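Local coordinates for protein phosphoribosylformylglycinamidine synthase 2 (Thermus thermophilus, PDB 3VIU) that belongs to the AIR synthase-related (PurM-like) family, pairs two sets of N- and C-terminal domains in one chain, and binds adenosine-5'-diphosphate and magnesium, at residues L466-R471 / V621-L626; R612-T617 / L670-L675. All coordinates share one frame; numbering follows the deposited sequence.

Interaction 1 of 2, residues L466-R471 / V621-L626; sequences LAEACR and VAEGGL
The carboxylates of Glu-468 and Glu-623 meet with their planes only 23° apart, although the two side chains run up to each other at about a right angle. Glu-468 OE1 lies 3.0 Å from Glu-623 OE2, a pair of acceptors with like charges and no hydrogen bond between them. The same Glu-468 OE1 also touches the methyl of Ala-622, 3.8 Å from its CB. The third flat group is the guanidinium of Arg-471, folded back over its own helix: Glu-468 CA sits 3.6 Å above one face, towards the rim, with Ala-467 C near the same face. NH1 of that group makes a salt bridge to Glu-599 and NH2 one to Asp-620, a magnesium ligand. Arg-471 NH2 stays 6.9 Å from Glu-623 OE2, too far for a direct pairing.

This is a meeting of a PurM-like N-terminal domain with the C-terminal domain that follows it. Helix 458-475, which rests on strand 538-548, faces the loop leaving strand 618-620. That loop is a type II beta turn from Ala-622 to Gly-625, closed by Gly-625 N to Ala-622 O at 3.2 Å, and Glu-656 accepts a hydrogen bond from the N of Gly-624.

Both acids reach across. With CG anti to the backbone N (chi1 -171°) and the rest of the chain extended, Glu-468 spans a gap in which even the closest CA atoms, its own and that of Ala-622, are 8.3 Å apart. Glu-623 instead bends at chi2 (-80°), bringing its carboxylate back to the helix. The Glu-468 side chain is about 5 Å from the bound magnesium ion, whose positive field probably eases the repulsion between the two acids.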
ATOM      1  N   LEU A 466       7.469   2.528  -7.983  1.00 12.82           N
ATOM      2  CA  LEU A 466       7.492   1.107  -8.306  1.00 13.53           C
ATOM      3  C   LEU A 466       8.940   0.607  -8.312  1.00 13.68           C
ATOM      4  O   LEU A 466       9.254  -0.461  -7.776  1.00 13.52           O
ATOM      5  CB  LEU A 466       6.858   0.848  -9.676  1.00 14.69           C
ATOM      6  CG  LEU A 466       6.053  -0.454  -9.784  1.00 17.54           C
ATOM      7  CD1 LEU A 466       5.658  -0.698 -11.233  1.00 17.41           C
ATOM      8  CD2 LEU A 466       6.860  -1.619  -9.247  1.00 16.39           C
ATOM      9  N   ALA A 467       9.822   1.385  -8.926  1.00 13.65           N
ATOM     10  CA  ALA A 467      11.232   1.030  -8.984  1.00 13.68           C
ATOM     11  C   ALA A 467      11.778   0.819  -7.566  1.00 14.75           C
ATOM     12  O   ALA A 467      12.307  -0.249  -7.254  1.00 16.97           O
ATOM     13  CB  ALA A 467      12.021   2.129  -9.701  1.00 11.17           C
ATOM     14  N   GLU A 468      11.620   1.826  -6.708  1.00 15.65           N
ATOM     15  CA  GLU A 468      12.106   1.752  -5.334  1.00 15.39           C
ATOM     16  C   GLU A 468      11.549   0.539  -4.590  1.00 15.07           C
ATOM     17  O   GLU A 468      12.302  -0.218  -3.980  1.00 15.42           O
ATOM     18  CB  GLU A 468      11.753   3.028  -4.563  1.00 16.66           C
ATOM     19  CG  GLU A 468      12.422   3.096  -3.186  1.00 23.17           C
ATOM     20  CD  GLU A 468      12.190   4.417  -2.457  1.00 26.99           C
ATOM     21  OE1 GLU A 468      12.896   4.680  -1.455  1.00 30.89           O
ATOM     22  OE2 GLU A 468      11.300   5.190  -2.872  1.00 29.49           O
ATOM     23  N   ALA A 469      10.235   0.352  -4.638  1.00 13.33           N
ATOM     24  CA  ALA A 469       9.622  -0.780  -3.957  1.00 12.63           C
ATOM     25  C   ALA A 469      10.246  -2.096  -4.440  1.00 12.97           C
ATOM     26  O   ALA A 469      10.584  -2.966  -3.635  1.00 14.31           O
ATOM     27  CB  ALA A 469       8.117  -0.784  -4.196  1.00 10.02           C
ATOM     28  N   CYS A 470      10.409  -2.240  -5.749  1.00 12.58           N
ATOM     29  CA  CYS A 470      11.011  -3.451  -6.289  1.00 13.81           C
ATOM     30  C   CYS A 470      12.477  -3.566  -5.871  1.00 15.33           C
ATOM     31  O   CYS A 470      12.964  -4.666  -5.611  1.00 16.23           O
ATOM     32  CB  CYS A 470      10.910  -3.462  -7.809  1.00 11.59           C
ATOM     33  SG  CYS A 470       9.243  -3.699  -8.407  1.00 12.62           S
ATOM     34  N   ARG A 471      13.170  -2.427  -5.802  1.00 13.61           N
ATOM     35  CA  ARG A 471      14.571  -2.414  -5.415  1.00 13.39           C
ATOM     36  C   ARG A 471      14.710  -2.874  -3.967  1.00 13.68           C
ATOM     37  O   ARG A 471      15.600  -3.660  -3.638  1.00 11.54           O
ATOM     38  CB  ARG A 471      15.163  -1.004  -5.566  1.00 14.40           C
ATOM     39  CG  ARG A 471      16.691  -0.949  -5.428  1.00 14.17           C
ATOM     40  CD  ARG A 471      17.205   0.475  -5.435  1.00 15.32           C
ATOM     41  NE  ARG A 471      16.641   1.238  -6.545  1.00 16.50           N
ATOM     42  CZ  ARG A 471      15.944   2.363  -6.404  1.00 15.08           C
ATOM     43  NH1 ARG A 471      15.473   2.975  -7.476  1.00 14.60           N
ATOM     44  NH2 ARG A 471      15.720   2.876  -5.196  1.00 12.77           N
ATOM     45  N   VAL A 621      20.629   3.121  -1.991  1.00 15.17           N
ATOM     46  CA  VAL A 621      20.866   4.528  -1.714  1.00 16.22           C
ATOM     47  C   VAL A 621      19.680   5.349  -2.217  1.00 16.86           C
ATOM     48  O   VAL A 621      19.504   5.525  -3.421  1.00 16.40           O
ATOM     49  CB  VAL A 621      22.156   5.011  -2.410  1.00 16.87           C
ATOM     50  CG1 VAL A 621      22.444   6.457  -2.021  1.00 18.56           C
ATOM     51  CG2 VAL A 621      23.326   4.108  -2.031  1.00 16.50           C
ATOM     52  N   ALA A 622      18.874   5.855  -1.290  1.00 15.65           N
ATOM     53  CA  ALA A 622      17.706   6.630  -1.666  1.00 14.87           C
ATOM     54  C   ALA A 622      17.790   8.061  -1.184  1.00 15.37           C
ATOM     55  O   ALA A 622      18.822   8.711  -1.337  1.00 15.47           O
ATOM     56  CB  ALA A 622      16.445   5.964  -1.136  1.00 16.96           C
ATOM     57  N   GLU A 623      16.707   8.558  -0.597  1.00 15.92           N
ATOM     58  CA  GLU A 623      16.697   9.939  -0.138  1.00 16.86           C
ATOM     59  C   GLU A 623      17.821  10.225   0.847  1.00 16.03           C
ATOM     60  O   GLU A 623      18.129   9.396   1.705  1.00 15.25           O
ATOM     61  CB  GLU A 623      15.333  10.309   0.463  1.00 18.45           C
ATOM     62  CG  GLU A 623      14.495   9.142   1.000  1.00 26.63           C
ATOM     63  CD  GLU A 623      13.755   8.360  -0.081  1.00 27.19           C
ATOM     64  OE1 GLU A 623      13.055   8.989  -0.909  1.00 28.45           O
ATOM     65  OE2 GLU A 623      13.861   7.110  -0.088  1.00 29.87           O
ATOM     66  N   GLY A 624      18.449  11.393   0.697  1.00 14.17           N
ATOM     67  CA  GLY A 624      19.543  11.769   1.575  1.00 16.39           C
ATOM     68  C   GLY A 624      20.923  11.456   1.015  1.00 17.18           C
ATOM     69  O   GLY A 624      21.939  11.881   1.565  1.00 17.08           O
ATOM     70  N   GLY A 625      20.968  10.687  -0.068  1.00 18.04           N
ATOM     71  CA  GLY A 625      22.240  10.365  -0.693  1.00 17.91           C
ATOM     72  C   GLY A 625      23.122   9.304  -0.059  1.00 18.64           C
ATOM     73  O   GLY A 625      22.783   8.691   0.959  1.00 18.75           O
ATOM     74  N   LEU A 626      24.282   9.116  -0.679  1.00 18.44           N
ATOM     75  CA  LEU A 626      25.271   8.130  -0.266  1.00 17.47           C
ATOM     76  C   LEU A 626      25.625   8.118   1.216  1.00 17.35           C
ATOM     77  O   LEU A 626      25.666   7.058   1.832  1.00 19.68           O
ATOM     78  CB  LEU A 626      26.552   8.306  -1.092  1.00 15.18           C
ATOM     79  CG  LEU A 626      27.723   7.411  -0.668  1.00 16.89           C
ATOM     80  CD1 LEU A 626      27.331   5.943  -0.773  1.00 14.93           C
ATOM     81  CD2 LEU A 626      28.931   7.701  -1.532  1.00 15.95           C
TER

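Interaction 2 of 2, residues R612-T617 / L670-L675; sequences RGLTRT and LQEATL
Leu-614 makes the whole contact from its side of the interface, and its two methyls split the work. CD2 lies against the aliphatic root of Glu-672, 3.9 Å from its CB, and comes to 4.0 Å from Glu-672 OE1. CD1 meets helix backbone instead, 4.2 Å from Ala-673 CA. The CA atoms of Leu-614 and Ala-673 are 6.7 Å apart, a close approach of loop and helix that is consistent with the small alanine. The contact is apolar, with no hydrogen bond between the segments.

Both long side chains leave the backbone alike, CG beside the N and anti to the carbonyl carbon (chi1 -74° in Leu-614, -59° in Glu-672), yet they pass each other at a slant. Glu-672 then extends beyond CG, and its OE1 forms a salt bridge with Arg-669. Because Arg-669 also touches Leu-614, the leucine has both members of that ion pair beside it.

One step further out, Gly-613 ends helix 596-611 in a Schellman motif, its positive phi turning the chain just before Leu-614. Leu-614 still packs on Leu-609 of that helix. Past the leucine, Thr-615 OG1 hydrogen-bonds to Thr-664 O and accepts a weak bond from Thr-617 N (3.3 Å).

Thr-617 in turn shares backbone hydrogen bonds with Thr-664, so the loop merges into the edge of the seven-stranded sheet as strand 618-620 begins antiparallel to strand 661-665. Helix 670-679 lies on this sheet through Leu-670 and Ala-673 against Val-665, and through Leu-670 and Thr-674 against strand 563-567; Leu-614 fits beside it, between that helix and the end of helix 596-611.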
ATOM      1  N   ARG A 612      23.809 -16.301  -4.640  1.00 27.21           N
ATOM      2  CA  ARG A 612      25.040 -17.063  -4.778  1.00 26.93           C
ATOM      3  C   ARG A 612      25.842 -17.010  -3.487  1.00 25.89           C
ATOM      4  O   ARG A 612      26.957 -17.521  -3.431  1.00 24.66           O
ATOM      5  CB  ARG A 612      25.898 -16.506  -5.905  1.00 28.09           C
ATOM      6  CG  ARG A 612      25.280 -16.604  -7.272  1.00 30.29           C
ATOM      7  CD  ARG A 612      26.223 -15.997  -8.284  1.00 31.72           C
ATOM      8  NE  ARG A 612      25.680 -16.032  -9.635  1.00 35.07           N
ATOM      9  CZ  ARG A 612      26.331 -15.583 -10.702  1.00 37.11           C
ATOM     10  NH1 ARG A 612      27.549 -15.071 -10.569  1.00 36.46           N
ATOM     11  NH2 ARG A 612      25.764 -15.638 -11.901  1.00 38.27           N
ATOM     12  N   GLY A 613      25.277 -16.369  -2.465  1.00 25.34           N
ATOM     13  CA  GLY A 613      25.950 -16.260  -1.180  1.00 24.35           C
ATOM     14  C   GLY A 613      27.168 -15.348  -1.135  1.00 24.55           C
ATOM     15  O   GLY A 613      27.973 -15.438  -0.207  1.00 23.90           O
ATOM     16  N   LEU A 614      27.319 -14.478  -2.129  1.00 24.02           N
ATOM     17  CA  LEU A 614      28.452 -13.556  -2.158  1.00 23.32           C
ATOM     18  C   LEU A 614      28.286 -12.415  -1.160  1.00 23.99           C
ATOM     19  O   LEU A 614      29.275 -11.845  -0.695  1.00 24.18           O
ATOM     20  CB  LEU A 614      28.627 -12.969  -3.558  1.00 21.42           C
ATOM     21  CG  LEU A 614      29.198 -13.899  -4.627  1.00 22.64           C
ATOM     22  CD1 LEU A 614      29.009 -13.278  -6.003  1.00 24.12           C
ATOM     23  CD2 LEU A 614      30.670 -14.158  -4.345  1.00 20.21           C
ATOM     24  N   THR A 615      27.037 -12.092  -0.832  1.00 23.55           N
ATOM     25  CA  THR A 615      26.736 -11.005   0.097  1.00 23.23           C
ATOM     26  C   THR A 615      25.453 -11.253   0.882  1.00 23.94           C
ATOM     27  O   THR A 615      24.494 -11.815   0.357  1.00 23.58           O
ATOM     28  CB  THR A 615      26.555  -9.671  -0.652  1.00 21.84           C
ATOM     29  OG1 THR A 615      26.265  -8.628   0.286  1.00 21.39           O
ATOM     30  CG2 THR A 615      25.394  -9.775  -1.637  1.00 19.90           C
ATOM     31  N   ARG A 616      25.434 -10.827   2.140  1.00 25.05           N
ATOM     32  CA  ARG A 616      24.239 -10.982   2.958  1.00 26.02           C
ATOM     33  C   ARG A 616      23.910  -9.649   3.619  1.00 23.31           C
ATOM     34  O   ARG A 616      23.121  -9.578   4.559  1.00 23.70           O
ATOM     35  CB  ARG A 616      24.428 -12.072   4.016  1.00 28.70           C
ATOM     36  CG  ARG A 616      25.535 -11.781   4.985  1.00 35.18           C
ATOM     37  CD  ARG A 616      25.516 -12.736   6.154  1.00 38.86           C
ATOM     38  NE  ARG A 616      26.636 -12.468   7.048  1.00 43.80           N
ATOM     39  CZ  ARG A 616      26.865 -13.121   8.181  1.00 45.55           C
ATOM     40  NH1 ARG A 616      26.043 -14.087   8.569  1.00 46.88           N
ATOM     41  NH2 ARG A 616      27.920 -12.806   8.922  1.00 46.57           N
ATOM     42  N   THR A 617      24.528  -8.587   3.127  1.00 21.00           N
ATOM     43  CA  THR A 617      24.259  -7.259   3.661  1.00 18.30           C
ATOM     44  C   THR A 617      24.251  -6.250   2.512  1.00 16.73           C
ATOM     45  O   THR A 617      25.257  -6.030   1.829  1.00 15.20           O
ATOM     46  CB  THR A 617      25.268  -6.893   4.790  1.00 17.58           C
ATOM     47  OG1 THR A 617      25.360  -5.473   4.933  1.00 18.84           O
ATOM     48  CG2 THR A 617      26.598  -7.479   4.514  1.00 19.35           C
ATOM     49  N   LEU A 670      35.839 -10.854  -2.976  1.00 26.37           N
ATOM     50  CA  LEU A 670      35.796  -9.611  -3.734  1.00 25.38           C
ATOM     51  C   LEU A 670      35.875  -9.764  -5.253  1.00 25.36           C
ATOM     52  O   LEU A 670      35.088  -9.155  -5.983  1.00 25.63           O
ATOM     53  CB  LEU A 670      36.912  -8.681  -3.258  1.00 22.46           C
ATOM     54  CG  LEU A 670      36.987  -7.311  -3.929  1.00 23.69           C
ATOM     55  CD1 LEU A 670      35.638  -6.587  -3.804  1.00 23.62           C
ATOM     56  CD2 LEU A 670      38.106  -6.498  -3.282  1.00 21.29           C
ATOM     57  N   GLN A 671      36.812 -10.576  -5.726  1.00 26.00           N
ATOM     58  CA  GLN A 671      36.988 -10.768  -7.162  1.00 27.24           C
ATOM     59  C   GLN A 671      35.786 -11.375  -7.885  1.00 25.86           C
ATOM     60  O   GLN A 671      35.467 -10.957  -9.001  1.00 25.57           O
ATOM     61  CB  GLN A 671      38.220 -11.628  -7.450  1.00 30.47           C
ATOM     62  CG  GLN A 671      38.553 -11.667  -8.937  1.00 36.59           C
ATOM     63  CD  GLN A 671      39.596 -12.711  -9.296  1.00 40.33           C
ATOM     64  OE1 GLN A 671      40.138 -12.701 -10.402  1.00 41.12           O
ATOM     65  NE2 GLN A 671      39.874 -13.623  -8.368  1.00 41.56           N
ATOM     66  N   GLU A 672      35.138 -12.361  -7.271  1.00 22.75           N
ATOM     67  CA  GLU A 672      33.972 -12.999  -7.882  1.00 24.71           C
ATOM     68  C   GLU A 672      32.807 -12.023  -7.988  1.00 23.57           C
ATOM     69  O   GLU A 672      32.027 -12.071  -8.940  1.00 21.63           O
ATOM     70  CB  GLU A 672      33.501 -14.192  -7.056  1.00 27.80           C
ATOM     71  CG  GLU A 672      34.506 -15.294  -6.848  1.00 30.13           C
ATOM     72  CD  GLU A 672      34.020 -16.269  -5.804  1.00 32.40           C
ATOM     73  OE1 GLU A 672      32.980 -16.924  -6.036  1.00 33.49           O
ATOM     74  OE2 GLU A 672      34.670 -16.367  -4.744  1.00 35.43           O
ATOM     75  N   ALA A 673      32.684 -11.153  -6.993  1.00 23.64           N
ATOM     76  CA  ALA A 673      31.611 -10.174  -6.974  1.00 23.36           C
ATOM     77  C   ALA A 673      31.872  -9.135  -8.042  1.00 24.27           C
ATOM     78  O   ALA A 673      30.986  -8.806  -8.831  1.00 26.27           O
ATOM     79  CB  ALA A 673      31.523  -9.515  -5.601  1.00 21.64           C
ATOM     80  N   THR A 674      33.099  -8.628  -8.082  1.00 25.00           N
ATOM     81  CA  THR A 674      33.448  -7.618  -9.067  1.00 25.68           C
ATOM     82  C   THR A 674      33.404  -8.189 -10.481  1.00 25.50           C
ATOM     83  O   THR A 674      33.130  -7.480 -11.449  1.00 27.07           O
ATOM     84  CB  THR A 674      34.843  -7.026  -8.787  1.00 26.01           C
ATOM     85  OG1 THR A 674      35.822  -8.071  -8.797  1.00 26.66           O
ATOM     86  CG2 THR A 674      34.854  -6.328  -7.431  1.00 25.67           C
ATOM     87  N   LEU A 675      33.666  -9.480 -10.600  1.00 24.61           N
ATOM     88  CA  LEU A 675      33.636 -10.121 -11.900  1.00 25.52           C
ATOM     89  C   LEU A 675      32.179 -10.141 -12.369  1.00 25.51           C
ATOM     90  O   LEU A 675      31.885  -9.875 -13.536  1.00 25.42           O
ATOM     91  CB  LEU A 675      34.196 -11.543 -11.779  1.00 28.22           C
ATOM     92  CG  LEU A 675      34.719 -12.257 -13.028  1.00 31.27           C
ATOM     93  CD1 LEU A 675      33.566 -12.665 -13.928  1.00 31.64           C
ATOM     94  CD2 LEU A 675      35.701 -11.342 -13.763  1.00 32.72           C
TER

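How the interactions relate
The two contacts are neighbours along the chain: 612-617 runs through the short edge strand 618-620 straight into 621-626, although their centres lie 21 Å apart. On that strand sits Asp-620, a magnesium ligand along with Asp-430 and Asn-472. Interaction 1 therefore borders the metal site, where the N- and C-terminal domains face each other, whereas interaction 2 is packing within the C-terminal domain, near the other end of the strand. The first is about 17 Å and the second about 32 Å from the centre of the chain. Neither contact includes a residue of the adenosine-5'-diphosphate pocket, and apart from the strand that joins them, the two contacts do not touch.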